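PDB 3DMH: probable ribosomal RNA small subunit methyltransferase from Thermus thermophilus, which transfers a methyl group from S-adenosylmethionine to N2 of a specific guanosine in 16S ribosomal RNA. Local coordinates for residues Leu109-Thr115 / Phe145-Phe149; Leu135-Lys141 / Pro167-Leu173. All coordinates share one frame; numbering follows the deposited sequence.

Contact 1 of 2, residues Leu109-Thr115 / Phe145-Phe149; sequences LPAGRGT and FERYF. With SO4 (sulfate ion), chain C.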
ATOM      1  N   LEU A 109      -8.596  12.221   0.634  1.00 19.17           N
ATOM      2  CA  LEU A 109      -9.337  11.051   0.162  1.00 19.01           C
ATOM      3  C   LEU A 109      -8.432  10.025  -0.507  1.00 19.46           C
ATOM      4  O   LEU A 109      -7.753  10.348  -1.487  1.00 19.28           O
ATOM      5  CB  LEU A 109     -10.406  11.479  -0.832  1.00 19.45           C
ATOM      6  CG  LEU A 109     -11.580  12.140  -0.124  1.00 18.87           C
ATOM      7  CD1 LEU A 109     -12.361  13.041  -1.109  1.00 20.25           C
ATOM      8  CD2 LEU A 109     -12.478  11.087   0.466  1.00 20.64           C
ATOM      9  N   PRO A 110      -8.412   8.790   0.035  1.00 19.27           N
ATOM     10  CA  PRO A 110      -7.588   7.726  -0.553  1.00 19.45           C
ATOM     11  C   PRO A 110      -8.297   7.092  -1.758  1.00 19.94           C
ATOM     12  O   PRO A 110      -8.557   5.882  -1.772  1.00 19.94           O
ATOM     13  CB  PRO A 110      -7.434   6.730   0.609  1.00 19.45           C
ATOM     14  CG  PRO A 110      -8.720   6.877   1.391  1.00 19.12           C
ATOM     15  CD  PRO A 110      -9.118   8.340   1.260  1.00 20.35           C
ATOM     16  N   ALA A 111      -8.595   7.916  -2.762  1.00 20.36           N
ATOM     17  CA  ALA A 111      -9.475   7.506  -3.865  1.00 20.48           C
ATOM     18  C   ALA A 111      -8.907   6.330  -4.651  1.00 20.78           C
ATOM     19  O   ALA A 111      -9.665   5.501  -5.180  1.00 21.76           O
ATOM     20  CB  ALA A 111      -9.739   8.687  -4.785  1.00 21.43           C
ATOM     21  N   GLY A 112      -7.580   6.270  -4.735  1.00 20.94           N
ATOM     22  CA  GLY A 112      -6.918   5.210  -5.502  1.00 21.30           C
ATOM     23  C   GLY A 112      -7.122   3.821  -4.924  1.00 22.39           C
ATOM     24  O   GLY A 112      -6.976   2.825  -5.644  1.00 23.27           O
ATOM     25  N   ARG A 113      -7.484   3.753  -3.647  1.00 21.25           N
ATOM     26  CA  ARG A 113      -7.802   2.491  -2.994  1.00 22.20           C
ATOM     27  C   ARG A 113      -9.282   2.061  -3.116  1.00 22.30           C
ATOM     28  O   ARG A 113      -9.663   0.994  -2.632  1.00 22.84           O
ATOM     29  CB  ARG A 113      -7.319   2.520  -1.540  1.00 21.77           C
ATOM     30  CG  ARG A 113      -5.805   2.251  -1.443  1.00 22.88           C
ATOM     31  CD  ARG A 113      -5.284   2.575  -0.073  1.00 22.91           C
ATOM     32  NE  ARG A 113      -4.909   3.984   0.045  1.00 24.92           N
ATOM     33  CZ  ARG A 113      -4.294   4.524   1.101  1.00 25.48           C
ATOM     34  NH1 ARG A 113      -3.961   3.793   2.154  1.00 26.52           N
ATOM     35  NH2 ARG A 113      -3.987   5.805   1.087  1.00 25.42           N
ATOM     36  N   GLY A 114     -10.104   2.875  -3.781  1.00 22.65           N
ATOM     37  CA  GLY A 114     -11.486   2.484  -4.108  1.00 22.45           C
ATOM     38  C   GLY A 114     -12.574   2.878  -3.125  1.00 22.82           C
ATOM     39  O   GLY A 114     -12.298   3.317  -2.009  1.00 22.23           O
ATOM     40  N   THR A 115     -13.828   2.707  -3.549  1.00 22.29           N
ATOM     41  CA  THR A 115     -14.991   3.168  -2.796  1.00 22.12           C
ATOM     42  C   THR A 115     -15.099   2.623  -1.374  1.00 21.87           C
ATOM     43  O   THR A 115     -15.387   3.385  -0.446  1.00 20.91           O
ATOM     44  CB  THR A 115     -16.290   2.842  -3.565  1.00 22.35           C
ATOM     45  OG1 THR A 115     -16.254   3.519  -4.823  1.00 24.63           O
ATOM     46  CG2 THR A 115     -17.528   3.280  -2.774  1.00 23.66           C
ATOM     47  N   PHE A 145     -14.321  13.251  -5.752  1.00 21.44           N
ATOM     48  CA  PHE A 145     -14.517  14.239  -4.675  1.00 21.75           C
ATOM     49  C   PHE A 145     -15.985  14.608  -4.415  1.00 22.07           C
ATOM     50  O   PHE A 145     -16.430  14.667  -3.264  1.00 22.19           O
ATOM     51  CB  PHE A 145     -13.696  15.524  -4.865  1.00 21.77           C
ATOM     52  CG  PHE A 145     -13.935  16.538  -3.773  1.00 21.34           C
ATOM     53  CD1 PHE A 145     -13.263  16.438  -2.558  1.00 21.27           C
ATOM     54  CD2 PHE A 145     -14.879  17.551  -3.935  1.00 21.83           C
ATOM     55  CE1 PHE A 145     -13.503  17.353  -1.529  1.00 21.38           C
ATOM     56  CE2 PHE A 145     -15.123  18.464  -2.913  1.00 21.62           C
ATOM     57  CZ  PHE A 145     -14.429  18.364  -1.705  1.00 22.04           C
ATOM     58  N   GLU A 146     -16.744  14.867  -5.474  1.00 23.17           N
ATOM     59  CA  GLU A 146     -18.119  15.310  -5.265  1.00 23.46           C
ATOM     60  C   GLU A 146     -18.956  14.222  -4.600  1.00 23.15           C
ATOM     61  O   GLU A 146     -19.708  14.509  -3.670  1.00 22.90           O
ATOM     62  CB  GLU A 146     -18.758  15.855  -6.546  1.00 24.36           C
ATOM     63  CG  GLU A 146     -18.188  17.220  -6.984  1.00 27.07           C
ATOM     64  CD  GLU A 146     -18.260  18.330  -5.909  1.00 30.85           C
ATOM     65  OE1 GLU A 146     -19.130  18.284  -5.001  1.00 33.52           O
ATOM     66  OE2 GLU A 146     -17.437  19.271  -5.988  1.00 31.63           O
ATOM     67  N   ARG A 147     -18.780  12.976  -5.046  1.00 23.12           N
ATOM     68  CA  ARG A 147     -19.476  11.832  -4.453  1.00 23.40           C
ATOM     69  C   ARG A 147     -19.103  11.631  -2.981  1.00 22.31           C
ATOM     70  O   ARG A 147     -19.985  11.437  -2.132  1.00 22.15           O
ATOM     71  CB  ARG A 147     -19.261  10.560  -5.302  1.00 23.49           C
ATOM     72  CG  ARG A 147     -19.419   9.210  -4.574  1.00 26.12           C
ATOM     73  CD  ARG A 147     -19.406   8.014  -5.552  1.00 24.98           C
ATOM     74  NE  ARG A 147     -18.140   7.288  -5.639  1.00 30.63           N
ATOM     75  CZ  ARG A 147     -17.203   7.526  -6.551  1.00 29.52           C
ATOM     76  NH1 ARG A 147     -17.373   8.497  -7.441  1.00 32.14           N
ATOM     77  NH2 ARG A 147     -16.102   6.805  -6.572  1.00 29.55           N
ATOM     78  N   TYR A 148     -17.804  11.710  -2.678  1.00 21.66           N
ATOM     79  CA  TYR A 148     -17.342  11.471  -1.319  1.00 20.58           C
ATOM     80  C   TYR A 148     -17.698  12.619  -0.382  1.00 20.09           C
ATOM     81  O   TYR A 148     -18.045  12.385   0.779  1.00 20.60           O
ATOM     82  CB  TYR A 148     -15.843  11.172  -1.308  1.00 19.94           C
ATOM     83  CG  TYR A 148     -15.473   9.895  -2.045  1.00 20.39           C
ATOM     84  CD1 TYR A 148     -16.155   8.696  -1.802  1.00 21.12           C
ATOM     85  CD2 TYR A 148     -14.413   9.880  -2.959  1.00 20.80           C
ATOM     86  CE1 TYR A 148     -15.788   7.503  -2.469  1.00 20.15           C
ATOM     87  CE2 TYR A 148     -14.041   8.702  -3.628  1.00 21.40           C
ATOM     88  CZ  TYR A 148     -14.734   7.518  -3.372  1.00 21.27           C
ATOM     89  OH  TYR A 148     -14.367   6.347  -4.026  1.00 21.70           O
ATOM     90  N   PHE A 149     -17.632  13.845  -0.898  1.00 20.26           N
ATOM     91  CA  PHE A 149     -18.033  15.042  -0.147  1.00 20.97           C
ATOM     92  C   PHE A 149     -19.529  15.010   0.174  1.00 20.92           C
ATOM     93  O   PHE A 149     -19.938  15.375   1.276  1.00 21.63           O
ATOM     94  CB  PHE A 149     -17.666  16.301  -0.939  1.00 21.03           C
ATOM     95  CG  PHE A 149     -18.030  17.601  -0.257  1.00 20.93           C
ATOM     96  CD1 PHE A 149     -17.974  17.737   1.131  1.00 21.64           C
ATOM     97  CD2 PHE A 149     -18.402  18.701  -1.025  1.00 22.46           C
ATOM     98  CE1 PHE A 149     -18.308  18.944   1.751  1.00 22.06           C
ATOM     99  CE2 PHE A 149     -18.728  19.923  -0.420  1.00 22.45           C
ATOM    100  CZ  PHE A 149     -18.683  20.043   0.973  1.00 22.18           C
TER
HETATM  101  S   SO4 C 383      -4.450   6.868  -2.572  1.00 31.63           S
HETATM  102  O1  SO4 C 383      -4.174   7.563  -1.303  1.00 30.82           O
HETATM  103  O2  SO4 C 383      -5.048   5.559  -2.347  1.00 32.58           O
HETATM  104  O3  SO4 C 383      -5.409   7.670  -3.357  1.00 30.80           O
HETATM  105  O4  SO4 C 383      -3.191   6.745  -3.301  1.00 33.05           O
HETATM  106  O   HOH W   1     -12.317   6.199  -5.738  1.00 27.97           O
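Tyr148 reaches from helix 145-156 to the loop 109-115 and touches it along most of its length. Its CB packs on Leu109, 3.8 Å from CD2, with CD1 only slightly farther. Tyr148 CG and CD2 stay beside Leu109 CD2. Farther out, CE2 passes Ala111 CB at a loose 4.5 Å. At the tip, OH lies 3.5 Å from Thr115 CA, which sits at the ring edge near its plane. At chi1 -64° Tyr148 turns its CG away from its own carbonyl carbon, which carries the ring across to the loop.

A water bridges the phenol oxygen to the loop. Water 1 lies in the ring plane, 2.7 Å from Tyr148 OH, and donates to Ala111 O at 2.8 Å. A weak, bent bond from Arg147 NH2 to Tyr148 OH (3.1 Å, 121° at the hydrogen) adds a second partner.

The chain has two Rossmann-like methyltransferase sheets with the same strand order, and this loop follows the fourth strand of the first. Its topological counterpart in the second carries Asn305 of the cofactor and guanosine sites; the loop described here lies away from the bound cofactor and guanosine. Pro110 centres an inverse gamma turn, a 3-10 turn follows, and Gly114, with positive phi, is the N-cap of helix 115-128.

Leu109 also meets the helix start, with CD1 3.8 Å from Phe145 CD1. Val118 of helix 115-128 touches both Leu109 and Tyr148. On the loop itself sits a sulfate, probably from the crystallisation liquor. Gly112 N binds its O3 at 2.9 Å. Arg113 grips it with two nearly straight bonds, NE to O2 and NH2 to O1, and Asn53 OD1 also accepts from NH2.

Contact 2 of 2, residues Leu135-Lys141 / Pro167-Leu173; sequences LYLAGDK and PYRVALL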
ATOM      1  N   LEU A 135     -14.024  18.208  10.186  1.00 17.08           N
ATOM      2  CA  LEU A 135     -13.279  17.359   9.258  1.00 17.48           C
ATOM      3  C   LEU A 135     -12.842  18.182   8.056  1.00 18.19           C
ATOM      4  O   LEU A 135     -13.670  18.806   7.383  1.00 17.47           O
ATOM      5  CB  LEU A 135     -14.146  16.183   8.787  1.00 17.57           C
ATOM      6  CG  LEU A 135     -13.646  15.363   7.593  1.00 17.07           C
ATOM      7  CD1 LEU A 135     -12.328  14.626   7.894  1.00 18.48           C
ATOM      8  CD2 LEU A 135     -14.705  14.352   7.122  1.00 17.45           C
ATOM      9  N   TYR A 136     -11.538  18.184   7.788  1.00 18.08           N
ATOM     10  CA  TYR A 136     -11.018  18.700   6.525  1.00 18.42           C
ATOM     11  C   TYR A 136     -10.941  17.529   5.578  1.00 18.80           C
ATOM     12  O   TYR A 136     -10.282  16.533   5.882  1.00 18.99           O
ATOM     13  CB  TYR A 136      -9.599  19.261   6.687  1.00 19.07           C
ATOM     14  CG  TYR A 136      -9.547  20.665   7.206  1.00 19.06           C
ATOM     15  CD1 TYR A 136      -9.831  21.756   6.375  1.00 20.05           C
ATOM     16  CD2 TYR A 136      -9.209  20.917   8.526  1.00 18.38           C
ATOM     17  CE1 TYR A 136      -9.782  23.063   6.858  1.00 21.22           C
ATOM     18  CE2 TYR A 136      -9.160  22.216   9.028  1.00 21.15           C
ATOM     19  CZ  TYR A 136      -9.445  23.282   8.197  1.00 21.19           C
ATOM     20  OH  TYR A 136      -9.378  24.563   8.707  1.00 23.40           O
ATOM     21  N   LEU A 137     -11.655  17.640   4.461  1.00 18.24           N
ATOM     22  CA  LEU A 137     -11.734  16.567   3.479  1.00 18.64           C
ATOM     23  C   LEU A 137     -11.172  17.078   2.163  1.00 18.96           C
ATOM     24  O   LEU A 137     -11.672  18.051   1.609  1.00 19.40           O
ATOM     25  CB  LEU A 137     -13.199  16.128   3.297  1.00 18.64           C
ATOM     26  CG  LEU A 137     -13.410  14.887   2.435  1.00 19.12           C
ATOM     27  CD1 LEU A 137     -12.972  13.628   3.172  1.00 21.43           C
ATOM     28  CD2 LEU A 137     -14.876  14.822   2.016  1.00 19.76           C
ATOM     29  N   ALA A 138     -10.126  16.433   1.645  1.00 19.00           N
ATOM     30  CA  ALA A 138      -9.526  16.933   0.414  1.00 19.01           C
ATOM     31  C   ALA A 138      -9.518  15.873  -0.673  1.00 19.31           C
ATOM     32  O   ALA A 138      -9.421  14.677  -0.403  1.00 18.72           O
ATOM     33  CB  ALA A 138      -8.089  17.421   0.663  1.00 19.88           C
ATOM     34  N   GLY A 139      -9.621  16.306  -1.923  1.00 19.47           N
ATOM     35  CA  GLY A 139      -9.551  15.336  -3.009  1.00 19.64           C
ATOM     36  C   GLY A 139      -9.601  15.974  -4.378  1.00 20.15           C
ATOM     37  O   GLY A 139      -9.231  17.141  -4.546  1.00 20.01           O
ATOM     38  N   ASP A 140     -10.083  15.190  -5.335  1.00 20.67           N
ATOM     39  CA  ASP A 140      -9.958  15.477  -6.761  1.00 21.77           C
ATOM     40  C   ASP A 140     -11.319  15.231  -7.407  1.00 22.05           C
ATOM     41  O   ASP A 140     -11.886  14.148  -7.281  1.00 22.27           O
ATOM     42  CB  ASP A 140      -8.895  14.511  -7.318  1.00 22.17           C
ATOM     43  CG  ASP A 140      -8.540  14.760  -8.783  1.00 22.65           C
ATOM     44  OD1 ASP A 140      -9.270  15.460  -9.512  1.00 25.30           O
ATOM     45  OD2 ASP A 140      -7.503  14.200  -9.201  1.00 25.97           O
ATOM     46  N   LYS A 141     -11.867  16.243  -8.077  1.00 22.54           N
ATOM     47  CA  LYS A 141     -13.146  16.053  -8.736  1.00 23.52           C
ATOM     48  C   LYS A 141     -13.098  14.984  -9.832  1.00 23.67           C
ATOM     49  O   LYS A 141     -14.127  14.388 -10.148  1.00 24.06           O
ATOM     50  CB  LYS A 141     -13.676  17.377  -9.285  1.00 23.56           C
ATOM     51  CG  LYS A 141     -14.347  18.251  -8.233  1.00 25.51           C
ATOM     52  CD  LYS A 141     -14.614  19.642  -8.777  1.00 29.12           C
ATOM     53  CE  LYS A 141     -15.715  19.661  -9.828  1.00 30.58           C
ATOM     54  NZ  LYS A 141     -17.074  19.602  -9.222  1.00 33.72           N
ATOM     55  N   PRO A 167      -9.003  20.989 -10.468  1.00 22.87           N
ATOM     56  CA  PRO A 167      -9.964  19.969 -10.061  1.00 22.41           C
ATOM     57  C   PRO A 167      -9.851  19.620  -8.567  1.00 21.94           C
ATOM     58  O   PRO A 167     -10.684  18.869  -8.051  1.00 22.18           O
ATOM     59  CB  PRO A 167      -9.539  18.760 -10.898  1.00 21.99           C
ATOM     60  CG  PRO A 167      -8.046  18.885 -10.947  1.00 22.59           C
ATOM     61  CD  PRO A 167      -7.791  20.385 -11.057  1.00 23.11           C
ATOM     62  N   TYR A 168      -8.851  20.183  -7.887  1.00 21.73           N
ATOM     63  CA  TYR A 168      -8.558  19.813  -6.494  1.00 21.48           C
ATOM     64  C   TYR A 168      -9.367  20.656  -5.528  1.00 21.25           C
ATOM     65  O   TYR A 168      -9.576  21.857  -5.760  1.00 21.39           O
ATOM     66  CB  TYR A 168      -7.054  19.902  -6.203  1.00 22.11           C
ATOM     67  CG  TYR A 168      -6.253  19.140  -7.230  1.00 22.66           C
ATOM     68  CD1 TYR A 168      -6.256  17.739  -7.243  1.00 22.25           C
ATOM     69  CD2 TYR A 168      -5.531  19.814  -8.213  1.00 23.72           C
ATOM     70  CE1 TYR A 168      -5.553  17.036  -8.209  1.00 24.05           C
ATOM     71  CE2 TYR A 168      -4.813  19.114  -9.177  1.00 23.68           C
ATOM     72  CZ  TYR A 168      -4.833  17.735  -9.170  1.00 23.61           C
ATOM     73  OH  TYR A 168      -4.120  17.052 -10.132  1.00 25.03           O
ATOM     74  N   ARG A 169      -9.833  20.019  -4.454  1.00 20.50           N
ATOM     75  CA  ARG A 169     -10.735  20.662  -3.496  1.00 20.18           C
ATOM     76  C   ARG A 169     -10.330  20.321  -2.076  1.00 20.16           C
ATOM     77  O   ARG A 169      -9.846  19.214  -1.817  1.00 20.35           O
ATOM     78  CB  ARG A 169     -12.167  20.159  -3.686  1.00 20.64           C
ATOM     79  CG  ARG A 169     -12.829  20.499  -5.015  1.00 20.49           C
ATOM     80  CD  ARG A 169     -13.097  21.991  -5.111  1.00 22.37           C
ATOM     81  NE  ARG A 169     -13.768  22.359  -6.362  1.00 22.10           N
ATOM     82  CZ  ARG A 169     -13.155  22.555  -7.530  1.00 22.07           C
ATOM     83  NH1 ARG A 169     -11.840  22.426  -7.638  1.00 21.66           N
ATOM     84  NH2 ARG A 169     -13.871  22.892  -8.600  1.00 24.05           N
ATOM     85  N   VAL A 170     -10.558  21.271  -1.170  1.00 19.88           N
ATOM     86  CA  VAL A 170     -10.621  21.000   0.270  1.00 20.21           C
ATOM     87  C   VAL A 170     -11.955  21.518   0.779  1.00 20.29           C
ATOM     88  O   VAL A 170     -12.346  22.653   0.461  1.00 20.57           O
ATOM     89  CB  VAL A 170      -9.516  21.712   1.066  1.00 20.37           C
ATOM     90  CG1 VAL A 170      -9.569  21.283   2.545  1.00 20.04           C
ATOM     91  CG2 VAL A 170      -8.142  21.429   0.476  1.00 21.06           C
ATOM     92  N   ALA A 171     -12.648  20.671   1.535  1.00 20.48           N
ATOM     93  CA  ALA A 171     -13.858  21.053   2.239  1.00 20.05           C
ATOM     94  C   ALA A 171     -13.688  20.951   3.745  1.00 20.09           C
ATOM     95  O   ALA A 171     -12.865  20.175   4.245  1.00 19.21           O
ATOM     96  CB  ALA A 171     -15.028  20.205   1.789  1.00 20.28           C
ATOM     97  N   LEU A 172     -14.491  21.737   4.458  1.00 18.73           N
ATOM     98  CA  LEU A 172     -14.550  21.672   5.909  1.00 19.12           C
ATOM     99  C   LEU A 172     -15.967  21.287   6.324  1.00 18.59           C
ATOM    100  O   LEU A 172     -16.945  21.854   5.812  1.00 19.23           O
ATOM    101  CB  LEU A 172     -14.134  23.011   6.518  1.00 18.85           C
ATOM    102  CG  LEU A 172     -14.003  23.091   8.044  1.00 19.71           C
ATOM    103  CD1 LEU A 172     -13.037  22.031   8.600  1.00 18.94           C
ATOM    104  CD2 LEU A 172     -13.547  24.491   8.436  1.00 19.48           C
ATOM    105  N   LEU A 173     -16.062  20.316   7.228  1.00 18.64           N
ATOM    106  CA  LEU A 173     -17.358  19.813   7.714  1.00 18.66           C
ATOM    107  C   LEU A 173     -17.436  19.743   9.235  1.00 18.99           C
ATOM    108  O   LEU A 173     -16.410  19.643   9.910  1.00 18.24           O
ATOM    109  CB  LEU A 173     -17.662  18.424   7.125  1.00 19.01           C
ATOM    110  CG  LEU A 173     -17.647  18.222   5.603  1.00 18.34           C
ATOM    111  CD1 LEU A 173     -16.299  17.681   5.114  1.00 18.04           C
ATOM    112  CD2 LEU A 173     -18.746  17.267   5.204  1.00 19.27           C
TER
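Leu172 lays its CD1 over one face of the Tyr136 ring, a CH-pi contact 3.6 Å from the centroid and only 4° off the normal. The leucine CG stands anti to its backbone N (chi1 -174°), and its end comes in toward the neighbouring strand. At the edge of the same ring, near its plane, Val170 CG1 lies 3.9 Å from Tyr136 CD1. The phenol OH is bonded by Glu43 N. Tyr168 has Pro167 CG over the centre of one face and Gly139 O at its edge. Asp140 runs beside this ring and points the same way, with OD2 3.6 Å from Tyr168 CE1 and the carboxylate turned 55° from the ring plane. Asp140 OD1 accepts from Asn142 N. The third flat group, the Arg169 guanidinium, carries Lys141 CD over one face, 3.3 Å from NH2. Arg169 NH1 binds Tyr168 O at 3.0 Å, coming from above that carbonyl's plane, and also Gly166 O. The lysine turns its NZ to a salt bridge with Glu146.

The two strands are antiparallel neighbours. Strand 168-174 is inserted between 133-140 and 159-165, the 3-2-1-4-5-7-6 order of class I methyltransferases. Paired backbone bonds join Leu135 to Leu173, Leu137 to Ala171 and Gly139 to Arg169. Lys141 N to Pro167 O, 2.9 Å, adds a seventh bond in the same register. CA-H groups of the non-hydrogen-bonded pairs point at carbonyls of the adjoining hydrogen-bonded pairs, as Ala138 CA does to Arg169 O at 3.2 Å.

Ala138 and Val170 share a face with Tyr136 and meet helix 33-41. The other face turns Leu135, Ala171 and Leu173 to helix 145-156. There Leu173 CD1 packs 3.9 Å from Leu137 CB.

Contact 2 is buried sheet core, and contact 1 is a partly buried junction at the strand ends. Both use the same part of the first sheet. Strand 133-140 leads into helix 145-156, where Phe145 N probably bonds Asp140 O. Leu109 N probably bonds Ala138 O, which ties the loop of contact 1 to the same strand. Phe145 and Phe149 pack on Arg169 and Ala171, so the helix covers one face of contact 2. The chemistry differs accordingly. Contact 2 rests mainly on regular backbone bonds and apolar side chains, with polar groups gathered at the Asp140-Lys141 end. Contact 1 has no clear direct hydrogen bond across it and relies on packing and one bridging water.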